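Local coordinates for Slr0280 protein (Synechocystis sp., PDB 5H3K), which is of unknown function but contains a phosphodiester glycosidase domain of the NAGPA family and may therefore cleave sugar phosphodiester linkages, at residues 245-250 against 265-270; 341-346 against 575-580; 509-514 against 561-566; 526-531 against 552-557. All blocks are in the same frame, centred on the assembly; numbering follows the deposited sequence.

Interaction 1 of 4, residues 245-250 against 265-270; sequences GYKLQV and ADAPPV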
loop_
_atom_site.group_PDB
_atom_site.type_symbol
_atom_site.label_atom_id
_atom_site.label_comp_id
_atom_site.label_asym_id
_atom_site.label_seq_id
_atom_site.Cartn_x
_atom_site.Cartn_y
_atom_site.Cartn_z
ATOM N N GLY A 245 -9.515 -2.271 21.472
ATOM C CA GLY A 245 -10.602 -2.273 20.513
ATOM C C GLY A 245 -11.173 -0.897 20.210
ATOM O O GLY A 245 -11.822 -0.708 19.183
ATOM N N TYR A 246 -10.930 0.071 21.090
ATOM C CA TYR A 246 -11.466 1.420 20.894
ATOM C C TYR A 246 -10.612 2.269 19.964
ATOM O O TYR A 246 -9.390 2.172 19.970
ATOM C CB TYR A 246 -11.663 2.115 22.241
ATOM C CG TYR A 246 -12.911 1.636 22.933
ATOM C CD1 TYR A 246 -13.001 0.342 23.429
ATOM C CD2 TYR A 246 -14.012 2.468 23.071
ATOM C CE1 TYR A 246 -14.163 -0.114 24.062
ATOM C CE2 TYR A 246 -15.172 2.027 23.702
ATOM C CZ TYR A 246 -15.240 0.738 24.192
ATOM O OH TYR A 246 -16.391 0.300 24.812
ATOM N N LYS A 247 -11.269 3.097 19.162
ATOM C CA LYS A 247 -10.582 4.030 18.278
ATOM C C LYS A 247 -11.126 5.412 18.543
ATOM O O LYS A 247 -12.124 5.557 19.239
ATOM C CB LYS A 247 -10.838 3.671 16.813
ATOM C CG LYS A 247 -10.502 2.229 16.445
ATOM C CD LYS A 247 -10.772 1.991 14.957
ATOM C CE LYS A 247 -11.026 0.519 14.652
ATOM N NZ LYS A 247 -11.329 0.309 13.216
ATOM N N LEU A 248 -10.478 6.428 17.994
ATOM C CA LEU A 248 -11.013 7.780 18.090
ATOM C C LEU A 248 -11.746 8.149 16.811
ATOM O O LEU A 248 -11.271 7.874 15.716
ATOM C CB LEU A 248 -9.900 8.790 18.330
ATOM C CG LEU A 248 -9.062 8.596 19.583
ATOM C CD1 LEU A 248 -8.104 9.771 19.733
ATOM C CD2 LEU A 248 -9.979 8.477 20.801
ATOM N N GLN A 249 -12.915 8.757 16.952
ATOM C CA GLN A 249 -13.564 9.395 15.810
ATOM C C GLN A 249 -13.693 10.870 16.146
ATOM O O GLN A 249 -14.364 11.226 17.111
ATOM C CB GLN A 249 -14.936 8.778 15.543
ATOM C CG GLN A 249 -15.750 9.511 14.469
ATOM C CD GLN A 249 -17.112 8.869 14.221
ATOM O OE1 GLN A 249 -17.326 7.688 14.515
ATOM N NE2 GLN A 249 -18.038 9.649 13.674
ATOM N N VAL A 250 -13.042 11.720 15.358
ATOM C CA VAL A 250 -12.964 13.143 15.669
ATOM C C VAL A 250 -13.730 13.977 14.654
ATOM O O VAL A 250 -13.627 13.743 13.450
ATOM C CB VAL A 250 -11.499 13.620 15.698
ATOM C CG1 VAL A 250 -11.407 15.064 16.189
ATOM C CG2 VAL A 250 -10.679 12.718 16.591
ATOM N N ALA A 265 -15.749 1.692 19.622
ATOM C CA ALA A 265 -15.250 0.522 18.908
ATOM C C ALA A 265 -15.762 0.440 17.464
ATOM O O ALA A 265 -15.120 -0.167 16.606
ATOM C CB ALA A 265 -15.591 -0.753 19.668
ATOM N N ASP A 266 -16.916 1.038 17.191
ATOM C CA ASP A 266 -17.472 0.978 15.836
ATOM C C ASP A 266 -17.090 2.211 15.003
ATOM O O ASP A 266 -17.890 3.129 14.807
ATOM C CB ASP A 266 -18.990 0.779 15.880
ATOM C CG ASP A 266 -19.690 1.812 16.745
ATOM O OD1 ASP A 266 -19.079 2.281 17.730
ATOM O OD2 ASP A 266 -20.849 2.160 16.433
ATOM N N ALA A 267 -15.855 2.208 14.503
ATOM C CA ALA A 267 -15.280 3.338 13.779
ATOM C C ALA A 267 -14.293 2.743 12.793
ATOM O O ALA A 267 -13.843 1.613 12.998
ATOM C CB ALA A 267 -14.560 4.267 14.751
ATOM N N PRO A 268 -13.932 3.489 11.731
ATOM C CA PRO A 268 -14.366 4.837 11.343
ATOM C C PRO A 268 -15.720 4.787 10.644
ATOM O O PRO A 268 -16.157 3.700 10.257
ATOM C CB PRO A 268 -13.271 5.277 10.369
ATOM C CG PRO A 268 -12.828 3.999 9.729
ATOM C CD PRO A 268 -12.884 2.971 10.827
ATOM N N PRO A 269 -16.384 5.941 10.493
ATOM C CA PRO A 269 -17.715 5.945 9.877
ATOM C C PRO A 269 -17.673 5.634 8.379
ATOM O O PRO A 269 -16.601 5.727 7.763
ATOM C CB PRO A 269 -18.210 7.375 10.124
ATOM C CG PRO A 269 -16.980 8.185 10.370
ATOM C CD PRO A 269 -16.009 7.264 11.029
ATOM N N VAL A 270 -18.816 5.268 7.800
ATOM C CA VAL A 270 -18.861 4.906 6.382
ATOM C C VAL A 270 -18.649 6.125 5.508
ATOM O O VAL A 270 -18.965 7.249 5.899
ATOM C CB VAL A 270 -20.176 4.209 5.998
ATOM C CG1 VAL A 270 -20.492 3.101 6.989
ATOM C CG2 VAL A 270 -21.311 5.207 5.934
HETATM O O HOH W 1 -12.793 -1.637 16.524
HETATM O O HOH W 2 -18.171 5.143 13.344
#

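Interaction 2 of 4, residues 341-346 against 575-580; sequences GFFNRN and NLDGGS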
loop_
_atom_site.group_PDB
_atom_site.type_symbol
_atom_site.label_atom_id
_atom_site.label_comp_id
_atom_site.label_asym_id
_atom_site.label_seq_id
_atom_site.Cartn_x
_atom_site.Cartn_y
_atom_site.Cartn_z
ATOM N N GLY A 341 3.330 -8.482 -2.143
ATOM C CA GLY A 341 3.898 -9.811 -1.981
ATOM C C GLY A 341 4.581 -10.126 -0.650
ATOM O O GLY A 341 5.025 -9.229 0.072
ATOM N N PHE A 342 4.694 -11.418 -0.342
ATOM C CA PHE A 342 5.439 -11.878 0.825
ATOM C C PHE A 342 6.948 -11.660 0.668
ATOM O O PHE A 342 7.484 -11.639 -0.448
ATOM C CB PHE A 342 5.158 -13.358 1.056
ATOM C CG PHE A 342 3.725 -13.649 1.395
ATOM C CD1 PHE A 342 2.902 -14.315 0.499
ATOM C CD2 PHE A 342 3.206 -13.241 2.615
ATOM C CE1 PHE A 342 1.561 -14.584 0.818
ATOM C CE2 PHE A 342 1.866 -13.504 2.950
ATOM C CZ PHE A 342 1.053 -14.169 2.061
ATOM N N PHE A 343 7.628 -11.499 1.794
ATOM C CA PHE A 343 9.059 -11.241 1.807
ATOM C C PHE A 343 9.643 -11.705 3.128
ATOM O O PHE A 343 8.908 -11.980 4.088
ATOM C CB PHE A 343 9.352 -9.737 1.584
ATOM C CG PHE A 343 8.730 -8.813 2.631
ATOM C CD1 PHE A 343 7.412 -8.385 2.509
ATOM C CD2 PHE A 343 9.472 -8.373 3.724
ATOM C CE1 PHE A 343 6.829 -7.541 3.469
ATOM C CE2 PHE A 343 8.900 -7.530 4.690
ATOM C CZ PHE A 343 7.569 -7.115 4.554
ATOM N N ASN A 344 10.966 -11.797 3.152
ATOM C CA ASN A 344 11.720 -12.153 4.344
ATOM C C ASN A 344 12.150 -10.845 4.985
ATOM O O ASN A 344 12.942 -10.103 4.413
ATOM C CB ASN A 344 12.932 -12.986 3.914
ATOM C CG ASN A 344 13.779 -13.454 5.084
ATOM O OD1 ASN A 344 13.849 -12.796 6.120
ATOM N ND2 ASN A 344 14.453 -14.580 4.907
ATOM N N ARG A 345 11.606 -10.510 6.153
ATOM C CA ARG A 345 11.933 -9.200 6.725
ATOM C C ARG A 345 13.372 -9.143 7.245
ATOM O O ARG A 345 13.933 -8.063 7.423
ATOM C CB ARG A 345 10.942 -8.792 7.817
ATOM C CG ARG A 345 10.816 -9.777 8.949
ATOM C CD ARG A 345 9.948 -9.194 10.063
ATOM N NE ARG A 345 10.647 -8.148 10.812
ATOM C CZ ARG A 345 11.491 -8.388 11.814
ATOM N NH1 ARG A 345 12.083 -7.381 12.445
ATOM N NH2 ARG A 345 11.748 -9.640 12.183
ATOM N N ASN A 346 13.971 -10.307 7.464
ATOM C CA ASN A 346 15.337 -10.375 7.986
ATOM C C ASN A 346 16.423 -9.989 6.969
ATOM O O ASN A 346 17.428 -9.382 7.332
ATOM C CB ASN A 346 15.600 -11.753 8.609
ATOM C CG ASN A 346 14.767 -11.985 9.874
ATOM O OD1 ASN A 346 14.662 -11.103 10.732
ATOM N ND2 ASN A 346 14.159 -13.163 9.981
ATOM N N ASN A 575 -5.504 -13.291 -1.753
ATOM C CA ASN A 575 -4.977 -12.807 -0.486
ATOM C C ASN A 575 -3.578 -12.262 -0.712
ATOM O O ASN A 575 -2.755 -12.917 -1.355
ATOM C CB ASN A 575 -4.934 -13.918 0.559
ATOM C CG ASN A 575 -4.553 -13.396 1.934
ATOM O OD1 ASN A 575 -5.259 -12.548 2.512
ATOM N ND2 ASN A 575 -3.415 -13.865 2.458
ATOM N N LEU A 576 -3.331 -11.047 -0.236
ATOM C CA LEU A 576 -2.001 -10.446 -0.302
ATOM C C LEU A 576 -1.407 -10.559 1.095
ATOM O O LEU A 576 -2.072 -11.061 2.016
ATOM C CB LEU A 576 -2.106 -8.976 -0.751
ATOM C CG LEU A 576 -2.667 -8.745 -2.171
ATOM C CD1 LEU A 576 -2.911 -7.245 -2.493
ATOM C CD2 LEU A 576 -1.770 -9.372 -3.229
ATOM N N ASP A 577 -0.168 -10.111 1.280
ATOM C CA ASP A 577 0.451 -10.127 2.610
ATOM C C ASP A 577 -0.393 -9.287 3.592
ATOM O O ASP A 577 -0.984 -8.272 3.218
ATOM C CB ASP A 577 1.887 -9.589 2.501
ATOM C CG ASP A 577 2.700 -9.743 3.781
ATOM O OD1 ASP A 577 2.381 -10.591 4.656
ATOM O OD2 ASP A 577 3.714 -9.001 3.889
ATOM N N GLY A 578 -0.478 -9.726 4.845
ATOM C CA GLY A 578 -1.296 -9.020 5.819
ATOM C C GLY A 578 -0.561 -8.635 7.086
ATOM O O GLY A 578 0.644 -8.346 7.060
ATOM N N GLY A 579 -1.284 -8.625 8.203
ATOM C CA GLY A 579 -0.712 -8.211 9.476
ATOM C C GLY A 579 -0.247 -6.765 9.424
ATOM O O GLY A 579 -0.939 -5.914 8.863
ATOM N N SER A 580 0.924 -6.485 9.992
ATOM C CA SER A 580 1.469 -5.123 9.996
ATOM C C SER A 580 1.843 -4.654 8.585
ATOM O O SER A 580 2.029 -3.463 8.347
ATOM C CB SER A 580 2.697 -5.046 10.911
ATOM O OG SER A 580 3.695 -5.946 10.464
HETATM O O HOH W 3 5.750 -10.935 4.233
#

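Interaction 3 of 4, residues 509-514 against 561-566; sequences GRMVLN and FAQILQ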
loop_
_atom_site.group_PDB
_atom_site.type_symbol
_atom_site.label_atom_id
_atom_site.label_comp_id
_atom_site.label_asym_id
_atom_site.label_seq_id
_atom_site.Cartn_x
_atom_site.Cartn_y
_atom_site.Cartn_z
ATOM N N GLY A 509 -16.313 -16.980 -8.658
ATOM C CA GLY A 509 -17.412 -16.949 -7.713
ATOM C C GLY A 509 -17.365 -17.998 -6.624
ATOM O O GLY A 509 -18.151 -17.933 -5.678
ATOM N N ARG A 510 -16.470 -18.974 -6.736
ATOM C CA ARG A 510 -16.445 -20.011 -5.711
ATOM C C ARG A 510 -15.280 -19.928 -4.722
ATOM O O ARG A 510 -14.189 -19.432 -5.040
ATOM C CB ARG A 510 -16.617 -21.427 -6.299
ATOM C CG ARG A 510 -15.498 -21.932 -7.182
ATOM C CD ARG A 510 -15.640 -23.445 -7.427
ATOM N NE ARG A 510 -15.371 -24.222 -6.215
ATOM C CZ ARG A 510 -14.242 -24.887 -5.978
ATOM N NH1 ARG A 510 -13.268 -24.895 -6.883
ATOM N NH2 ARG A 510 -14.087 -25.553 -4.836
ATOM N N MET A 511 -15.540 -20.398 -3.505
ATOM C CA MET A 511 -14.546 -20.370 -2.443
ATOM C C MET A 511 -13.557 -21.477 -2.715
ATOM O O MET A 511 -13.940 -22.644 -2.811
ATOM C CB MET A 511 -15.217 -20.592 -1.092
ATOM C CG MET A 511 -16.278 -19.576 -0.780
ATOM S SD MET A 511 -15.570 -17.931 -0.527
ATOM C CE MET A 511 -16.500 -17.415 0.933
ATOM N N VAL A 512 -12.285 -21.122 -2.869
ATOM C CA VAL A 512 -11.291 -22.111 -3.281
ATOM C C VAL A 512 -10.091 -22.177 -2.352
ATOM O O VAL A 512 -9.092 -22.811 -2.686
ATOM C CB VAL A 512 -10.792 -21.879 -4.733
ATOM C CG1 VAL A 512 -11.930 -22.069 -5.729
ATOM C CG2 VAL A 512 -10.175 -20.484 -4.878
ATOM N N LEU A 513 -10.193 -21.544 -1.185
ATOM C CA LEU A 513 -9.108 -21.567 -0.202
ATOM C C LEU A 513 -8.545 -22.966 0.049
ATOM O O LEU A 513 -9.267 -23.893 0.429
ATOM C CB LEU A 513 -9.564 -20.942 1.125
ATOM C CG LEU A 513 -8.604 -20.994 2.312
ATOM C CD1 LEU A 513 -7.341 -20.215 2.007
ATOM C CD2 LEU A 513 -9.271 -20.447 3.580
ATOM N N ASN A 514 -7.249 -23.112 -0.197
ATOM C CA ASN A 514 -6.525 -24.334 0.115
ATOM C C ASN A 514 -5.136 -23.935 0.535
ATOM O O ASN A 514 -4.186 -24.026 -0.249
ATOM C CB ASN A 514 -6.470 -25.284 -1.079
ATOM C CG ASN A 514 -5.713 -26.576 -0.762
ATOM O OD1 ASN A 514 -5.235 -26.774 0.358
ATOM N ND2 ASN A 514 -5.596 -27.453 -1.750
ATOM N N PHE A 561 -11.895 -13.785 5.897
ATOM C CA PHE A 561 -11.524 -12.797 4.896
ATOM C C PHE A 561 -12.131 -13.162 3.536
ATOM O O PHE A 561 -12.620 -12.291 2.828
ATOM C CB PHE A 561 -9.995 -12.650 4.814
ATOM C CG PHE A 561 -9.534 -11.448 4.015
ATOM C CD1 PHE A 561 -10.153 -10.210 4.169
ATOM C CD2 PHE A 561 -8.467 -11.559 3.128
ATOM C CE1 PHE A 561 -9.733 -9.089 3.431
ATOM C CE2 PHE A 561 -8.028 -10.454 2.401
ATOM C CZ PHE A 561 -8.662 -9.217 2.543
ATOM N N ALA A 562 -12.124 -14.452 3.189
ATOM C CA ALA A 562 -12.791 -14.915 1.966
ATOM C C ALA A 562 -14.281 -14.569 1.970
ATOM O O ALA A 562 -14.836 -14.146 0.952
ATOM C CB ALA A 562 -12.586 -16.402 1.777
ATOM N N GLN A 563 -14.927 -14.734 3.118
ATOM C CA GLN A 563 -16.330 -14.370 3.243
ATOM C C GLN A 563 -16.523 -12.869 3.107
ATOM O O GLN A 563 -17.478 -12.413 2.472
ATOM C CB GLN A 563 -16.895 -14.891 4.569
ATOM C CG GLN A 563 -16.888 -16.419 4.670
ATOM C CD GLN A 563 -17.402 -16.936 6.006
ATOM O OE1 GLN A 563 -17.415 -16.216 7.007
ATOM N NE2 GLN A 563 -17.827 -18.194 6.027
ATOM N N ILE A 564 -15.617 -12.094 3.700
ATOM C CA ILE A 564 -15.665 -10.640 3.553
ATOM C C ILE A 564 -15.607 -10.231 2.079
ATOM O O ILE A 564 -16.397 -9.399 1.624
ATOM C CB ILE A 564 -14.521 -9.949 4.357
ATOM C CG1 ILE A 564 -14.833 -9.997 5.864
ATOM C CG2 ILE A 564 -14.327 -8.507 3.893
ATOM C CD1 ILE A 564 -13.640 -9.685 6.776
ATOM N N LEU A 565 -14.686 -10.833 1.335
ATOM C CA LEU A 565 -14.484 -10.498 -0.075
ATOM C C LEU A 565 -15.675 -10.929 -0.924
ATOM O O LEU A 565 -16.066 -10.226 -1.849
ATOM C CB LEU A 565 -13.194 -11.148 -0.604
ATOM C CG LEU A 565 -11.912 -10.574 0.024
ATOM C CD1 LEU A 565 -10.745 -11.517 -0.188
ATOM C CD2 LEU A 565 -11.597 -9.180 -0.509
ATOM N N GLN A 566 -16.250 -12.085 -0.605
ATOM C CA GLN A 566 -17.474 -12.518 -1.273
ATOM C C GLN A 566 -18.593 -11.497 -1.052
ATOM O O GLN A 566 -19.303 -11.135 -1.990
ATOM C CB GLN A 566 -17.882 -13.903 -0.768
ATOM C CG GLN A 566 -19.106 -14.479 -1.439
ATOM C CD GLN A 566 -19.407 -15.885 -0.957
ATOM O OE1 GLN A 566 -19.418 -16.156 0.248
ATOM N NE2 GLN A 566 -19.636 -16.792 -1.898
#

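Interaction 4 of 4, residues 526-531 against 552-557; sequences QQRASR and GGAGAS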
loop_
_atom_site.group_PDB
_atom_site.type_symbol
_atom_site.label_atom_id
_atom_site.label_comp_id
_atom_site.label_asym_id
_atom_site.label_seq_id
_atom_site.Cartn_x
_atom_site.Cartn_y
_atom_site.Cartn_z
ATOM N N GLN A 526 -4.100 -20.605 11.224
ATOM C CA GLN A 526 -5.026 -20.390 12.340
ATOM C C GLN A 526 -4.931 -18.971 12.882
ATOM O O GLN A 526 -5.603 -18.596 13.832
ATOM C CB GLN A 526 -4.826 -21.437 13.438
ATOM C CG GLN A 526 -3.396 -21.580 13.906
ATOM C CD GLN A 526 -3.155 -22.888 14.654
ATOM O OE1 GLN A 526 -3.694 -23.937 14.282
ATOM N NE2 GLN A 526 -2.343 -22.830 15.711
ATOM N N GLN A 527 -4.109 -18.168 12.230
ATOM C CA GLN A 527 -3.881 -16.804 12.663
ATOM C C GLN A 527 -5.064 -15.870 12.333
ATOM O O GLN A 527 -5.692 -15.991 11.271
ATOM C CB GLN A 527 -2.592 -16.330 12.000
ATOM C CG GLN A 527 -2.128 -14.948 12.326
ATOM C CD GLN A 527 -0.783 -14.670 11.681
ATOM O OE1 GLN A 527 -0.525 -15.099 10.548
ATOM N NE2 GLN A 527 0.089 -13.968 12.402
ATOM N N ARG A 528 -5.379 -14.971 13.266
ATOM C CA ARG A 528 -6.315 -13.863 13.029
ATOM C C ARG A 528 -5.506 -12.576 12.850
ATOM O O ARG A 528 -4.663 -12.260 13.687
ATOM C CB ARG A 528 -7.257 -13.701 14.223
ATOM C CG ARG A 528 -8.561 -14.459 14.090
ATOM C CD ARG A 528 -8.346 -15.929 13.983
ATOM N NE ARG A 528 -9.613 -16.653 13.910
ATOM C CZ ARG A 528 -9.692 -17.975 13.820
ATOM N NH1 ARG A 528 -10.875 -18.577 13.757
ATOM N NH2 ARG A 528 -8.578 -18.693 13.795
ATOM N N ALA A 529 -5.739 -11.836 11.767
ATOM C CA ALA A 529 -4.859 -10.707 11.460
ATOM C C ALA A 529 -5.489 -9.666 10.546
ATOM O O ALA A 529 -6.529 -9.923 9.933
ATOM C CB ALA A 529 -3.553 -11.226 10.823
ATOM N N SER A 530 -4.837 -8.504 10.444
ATOM C CA SER A 530 -5.131 -7.554 9.375
ATOM C C SER A 530 -4.921 -8.288 8.056
ATOM O O SER A 530 -4.063 -9.174 7.964
ATOM C CB SER A 530 -4.207 -6.336 9.441
ATOM O OG SER A 530 -4.372 -5.654 10.679
ATOM N N ARG A 531 -5.720 -7.948 7.048
ATOM C CA ARG A 531 -5.611 -8.581 5.726
ATOM C C ARG A 531 -5.625 -7.582 4.565
ATOM O O ARG A 531 -6.232 -6.505 4.650
ATOM C CB ARG A 531 -6.740 -9.601 5.516
ATOM C CG ARG A 531 -6.873 -10.657 6.618
ATOM C CD ARG A 531 -5.740 -11.698 6.562
ATOM N NE ARG A 531 -5.916 -12.648 7.657
ATOM C CZ ARG A 531 -5.074 -13.628 7.964
ATOM N NH1 ARG A 531 -3.975 -13.826 7.241
ATOM N NH2 ARG A 531 -5.347 -14.416 9.003
ATOM N N GLY A 552 -14.910 -5.028 18.299
ATOM C CA GLY A 552 -14.848 -5.748 19.563
ATOM C C GLY A 552 -14.184 -7.115 19.520
ATOM O O GLY A 552 -14.459 -7.965 20.361
ATOM N N GLY A 553 -13.308 -7.338 18.543
ATOM C CA GLY A 553 -12.694 -8.640 18.385
ATOM C C GLY A 553 -11.415 -8.593 17.566
ATOM O O GLY A 553 -10.835 -7.524 17.370
ATOM N N ALA A 554 -10.978 -9.752 17.089
ATOM C CA ALA A 554 -9.707 -9.862 16.380
ATOM C C ALA A 554 -9.827 -9.599 14.874
ATOM O O ALA A 554 -10.929 -9.377 14.342
ATOM C CB ALA A 554 -9.085 -11.226 16.634
ATOM N N GLY A 555 -8.683 -9.622 14.191
ATOM C CA GLY A 555 -8.657 -9.531 12.737
ATOM C C GLY A 555 -9.221 -10.813 12.144
ATOM O O GLY A 555 -9.501 -11.771 12.868
ATOM N N ALA A 556 -9.402 -10.836 10.829
ATOM C CA ALA A 556 -10.047 -11.974 10.175
ATOM C C ALA A 556 -9.115 -13.167 10.045
ATOM O O ALA A 556 -7.916 -12.999 9.864
ATOM C CB ALA A 556 -10.566 -11.570 8.791
ATOM N N SER A 557 -9.676 -14.374 10.139
ATOM C CA SER A 557 -9.000 -15.580 9.688
ATOM C C SER A 557 -9.044 -15.584 8.167
ATOM O O SER A 557 -9.733 -14.757 7.570
ATOM C CB SER A 557 -9.706 -16.833 10.215
ATOM O OG SER A 557 -10.987 -16.971 9.617
HETATM O O HOH W 4 -5.900 -9.917 15.455
#

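Interaction 1 of 4, residues 245-250 against 265-270
K247 reaches from strand 247-253 to A267, touching it at CB and again from CD to the tip. K247 CB lies 4.3 Å from A267 CB. With CG anti to its own carbonyl carbon (chi1 -54°) and every later torsion extended, the chain runs straight out: CD and then CE close on the carbonyl oxygen of A267, K247 CE to 3.4 Å from A267 O. At the tip K247 NZ donates to A267 O at 2.8 Å, tilted 32° from the carbonyl plane, and NZ also comes near CD of P268, which follows a cis peptide bond. Two residues on, Q249 sends its equally extended chain against the ring of P269, Q249 CD 3.7 Å from P269 CD. Two waters fill in the polar links. One donates to both G245 O and A265 O; the other donates to Q249 OE1 and D266 O. A265 also lies beside G245, and its N sits over a face of the Y246 ring. The loop after strand 258-264 is thus held to the edge strand by mixed chemistry: one direct hydrogen bond and two water bridges supply the polar links, and Q249 on P269 and the lysine stem on A267 add apolar contact.

Interaction 2 of 4, residues 341-346 against 575-580
The F342 ring meets D577 with one face, over which the backbone N of D577 lies, while N575 ND2 and a water come in at its edge, near the ring plane. The carboxylate of D577 leans toward the same ring with its plane turned 55° away; D577 OD1 stands 3.4 Å from F342 CE2. The other carboxylate oxygen, D577 OD2, reaches the F343 ring at 3.5 Å from F343 CE1, the two planes here being nearly perpendicular at 82°. The same water lies over one face of the F343 ring, displaced toward the rim, and G341 O lies at the ring edge. With CG anti to the backbone N (chi1 -172°) the D577 carboxylate reaches both consecutive phenylalanines, OD1 at F342 and OD2 at F343. The water ties the arrangement together: it accepts from F343 N at 3.1 Å and donates to D577 OD2 at 2.8 Å. S581 OG is a second partner of OD2, and the backbone of D577 is bonded to A340 and to the N339 side chain, so both the carboxylate and the main chain of this residue are fixed. N575, for its part, gives its amide ND2 to G502 O. The arrangement is that of a strand running out into a glycine-rich turn: the chain leaves strand 572-576 of the large antiparallel sheet and passes through D577 into G578 and G579, in the part of the chain assigned to the phosphodiester glycosidase family.

Interaction 3 of 4, residues 509-514 against 561-566
M511 and A562 bring the two backbones to 7.2 Å between their CA atoms, and at the other end of the contact G509 CA lies 7.8 Å from Q566 CA. That spacing leaves room for a layer of side chains between an extended segment and one flank of a helix. G509, with its positive phi (82°), turns the chain from strand 504-507 into strand 510-511; the helical segment is regular, with Q566 N bonded to A562 O. M511 carries most of the contact. Its chain bends at chi2 (-67°) and again at chi3, so that M511 SD lies 4.1 Å from the methyl CB of A562 and CE is carried on along the helix. The two strands form a hairpin at the edge of the eight-stranded antiparallel sheet, and helix 558-567 packs on that sheet, F561 and L565 pointing at L505, A533 and V545 while A562 turns its methyl to the edge strand. CE of M511 then settles among three residues of the helix surface: the carbonyl oxygen of A562 at 3.7 Å, CG of Q563 at 3.9 Å, and OE1 of Q566 at 3.3 Å. Q566 meets the methionine at about a right angle, its CG anti to the backbone N, so that its CB, CD and OE1 all border the methyl group. Beyond it NE2 of Q566 lies near G509 O, too distant to bond. L513 leaves the contact and packs instead on P503 and L505.

Interaction 4 of 4, residues 526-531 against 552-557
A529 and R531 converge on a single carbonyl, A556 O, and here the contact is tightest. A529 N donates to A556 O at 3.1 Å in a nearly straight bond (165°), from above the carbonyl plane. R531 grips A556 O side-on with two nitrogens: R531 NE at 3.0 Å, out of that plane on the other side from A529 N, and R531 NH2 at 3.1 Å, in the plane on a lone pair. The oxygen sits almost exactly in the guanidinium plane, and the methyl of A529 covers one guanidinium face at its centre, so the rotation of the group is fixed by its two bonds and the methyl over its face. Three donors on one buried oxygen should polarise the A556 carbonyl appreciably. Next to it G555 presses bare backbone against A529, G555 CA making a CH···O contact of 3.5 Å with A529 O. The more exposed side belongs to R528. Its stem bends at chi2 (61°) and keeps CG close to G555 O, but across the contact its guanidinium meets only S557, one face lying, offset toward the rim, on CB; NH2 turns back to bond Q526 O within its own segment. A water bridges R528 O and G555 N. A554 meets R528 through CB alone. The contact joins the loop between helix 522-526 and strand 531-536 to the one between strand 542-547 and helix 558-567: S557 N-caps that helix, R531 begins its strand bonded to S547, and its side chain packs on L558 and F561.

Overall arrangement
From the N terminus, interaction 1 comes first and closes a short loop around the hairpin of strands 247-253 and 258-264, finishing before any other contact opens. The remaining three are nested. Interaction 2 opens at 341-346 and shuts only at 575-580, spanning most of the C-terminal half; within it lies interaction 3, from 509-514 to 561-566, and within that interaction 4. These three meet in space: F561 touches both N575 and R531, and S530 O probably accepts a hydrogen bond from G579 N. Together they gather helix 558-567 and the strand ends of the eight-stranded sheet. Interaction 1 stands apart, its centre about 17 Å from that of interaction 4, with nearest atoms about 5 Å apart and no touch.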